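Local coordinates for protein response regulator (Xanthomonas campestris pv. campestris, PDB 3QYY) that probably acts as a diguanylate cyclase through its GGDEF domain, which here holds cyclic di-GMP and magnesium, at residues E104-L107 with K108-W112. Sequence-based numbering, arbitrary orientation.
Sequences EATL and KLNQW
Thr106 and Asn110 meet one helical turn apart, their side chains side by side and pointing the same way. The Asn110 backbone N donates to Thr106 O at 3.0 Å, nearly straight at 172°. On the Thr106 side chain, CG2 stands anti to the backbone N, while OG1 lies beside that N and bonds back to Glu102 O; this satisfies the hydroxyl within the helix, and the CG2 methyl lies alongside the Asn110 side chain. Three further i to i+4 bonds run alongside: Lys108 N to Glu104 O (3.0 Å), Leu109 N to Ala105 O (3.0 Å) and Gln111 N to Leu107 O (3.1 Å). On the outward face Glu104 is fully extended, whereas the Lys108 chain bends at chi2 (85°) and chi3 (67°), which swings the end of the chain toward the Glu104 side, though the ammonium itself comes no closer than CE. NZ of Lys108 and OE1 of Glu104 still stop 4.8 Å apart, so any attraction is probably a diffuse electrostatic one. The inward face carries Ala105 and Leu109: both pack on Phe46 of strand 44-50, and Leu109 also reaches Ile96 and Leu163. Trp112 continues that face, with NE1 bonded to Ser75 OG. The arrangement is that of an amphipathic alpha-helix, here helix 102-116, laid against the central beta-sheet of the GGDEF domain.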
loop_
_atom_site.group_PDB
_atom_site.type_symbol
_atom_site.label_atom_id
_atom_site.label_comp_id
_atom_site.label_asym_id
_atom_site.label_seq_id
_atom_site.Cartn_x
_atom_site.Cartn_y
_atom_site.Cartn_z
ATOM N N GLU B 104 -5.261 -16.053 -23.738
ATOM C CA GLU B 104 -4.944 -17.199 -22.896
ATOM C C GLU B 104 -4.536 -16.754 -21.494
ATOM O O GLU B 104 -5.057 -17.250 -20.498
ATOM C CB GLU B 104 -3.816 -18.014 -23.530
ATOM C CG GLU B 104 -3.338 -19.185 -22.684
ATOM C CD GLU B 104 -2.242 -19.988 -23.362
ATOM O OE1 GLU B 104 -1.674 -20.889 -22.709
ATOM O OE2 GLU B 104 -1.952 -19.720 -24.548
ATOM N N ALA B 105 -3.603 -15.811 -21.424
ATOM C CA ALA B 105 -3.124 -15.306 -20.144
ATOM C C ALA B 105 -4.254 -14.733 -19.295
ATOM O O ALA B 105 -4.401 -15.084 -18.124
ATOM C CB ALA B 105 -2.051 -14.247 -20.373
ATOM N N THR B 106 -5.052 -13.852 -19.892
ATOM C CA THR B 106 -6.160 -13.216 -19.190
ATOM C C THR B 106 -7.232 -14.199 -18.733
ATOM O O THR B 106 -7.747 -14.090 -17.620
ATOM C CB THR B 106 -6.809 -12.134 -20.069
ATOM O OG1 THR B 106 -5.833 -11.129 -20.372
ATOM C CG2 THR B 106 -7.986 -11.488 -19.348
ATOM N N LEU B 107 -7.569 -15.160 -19.584
ATOM C CA LEU B 107 -8.580 -16.147 -19.230
ATOM C C LEU B 107 -8.112 -17.027 -18.080
ATOM O O LEU B 107 -8.896 -17.391 -17.206
ATOM C CB LEU B 107 -8.930 -17.013 -20.444
ATOM C CG LEU B 107 -10.033 -16.469 -21.357
ATOM C CD1 LEU B 107 -11.350 -16.460 -20.596
ATOM C CD2 LEU B 107 -9.686 -15.064 -21.839
ATOM N N LYS B 108 -6.828 -17.363 -18.085
ATOM C CA LYS B 108 -6.256 -18.196 -17.038
ATOM C C LYS B 108 -6.248 -17.433 -15.710
ATOM O O LYS B 108 -6.531 -17.998 -14.652
ATOM C CB LYS B 108 -4.824 -18.585 -17.409
ATOM C CG LYS B 108 -4.253 -19.720 -16.584
ATOM C CD LYS B 108 -4.642 -21.078 -17.148
ATOM C CE LYS B 108 -3.995 -21.309 -18.508
ATOM N NZ LYS B 108 -4.280 -22.669 -19.041
ATOM N N LEU B 109 -5.929 -16.144 -15.775
ATOM C CA LEU B 109 -5.876 -15.314 -14.576
ATOM C C LEU B 109 -7.250 -15.146 -13.927
ATOM O O LEU B 109 -7.397 -15.335 -12.718
ATOM C CB LEU B 109 -5.304 -13.936 -14.908
ATOM C CG LEU B 109 -4.967 -13.088 -13.678
ATOM C CD1 LEU B 109 -3.468 -13.163 -13.410
ATOM C CD2 LEU B 109 -5.395 -11.649 -13.908
ATOM N N ASN B 110 -8.251 -14.790 -14.727
ATOM C CA ASN B 110 -9.604 -14.601 -14.206
ATOM C C ASN B 110 -10.172 -15.885 -13.618
ATOM O O ASN B 110 -10.884 -15.856 -12.615
ATOM C CB ASN B 110 -10.539 -14.088 -15.304
ATOM C CG ASN B 110 -10.248 -12.657 -15.697
ATOM O OD1 ASN B 110 -9.210 -12.362 -16.289
ATOM N ND2 ASN B 110 -11.161 -11.753 -15.358
ATOM N N GLN B 111 -9.860 -17.009 -14.251
ATOM C CA GLN B 111 -10.332 -18.307 -13.786
ATOM C C GLN B 111 -9.718 -18.598 -12.418
ATOM O O GLN B 111 -10.372 -19.147 -11.529
ATOM C CB GLN B 111 -9.940 -19.389 -14.799
ATOM C CG GLN B 111 -10.348 -20.808 -14.428
ATOM C CD GLN B 111 -9.374 -21.471 -13.473
ATOM O OE1 GLN B 111 -8.194 -21.638 -13.790
ATOM N NE2 GLN B 111 -9.863 -21.855 -12.300
ATOM N N TRP B 112 -8.459 -18.211 -12.258
ATOM C CA TRP B 112 -7.738 -18.417 -11.010
ATOM C C TRP B 112 -8.276 -17.523 -9.895
ATOM O O TRP B 112 -8.439 -17.970 -8.759
ATOM C CB TRP B 112 -6.250 -18.143 -11.236
ATOM C CG TRP B 112 -5.429 -18.072 -9.989
ATOM C CD1 TRP B 112 -5.292 -19.040 -9.034
ATOM C CD2 TRP B 112 -4.592 -16.984 -9.581
ATOM N NE1 TRP B 112 -4.417 -18.623 -8.058
ATOM C CE2 TRP B 112 -3.973 -17.365 -8.369
ATOM C CE3 TRP B 112 -4.304 -15.725 -10.124
ATOM C CZ2 TRP B 112 -3.080 -16.531 -7.691
ATOM C CZ3 TRP B 112 -3.413 -14.894 -9.448
ATOM C CH2 TRP B 112 -2.813 -15.303 -8.245
#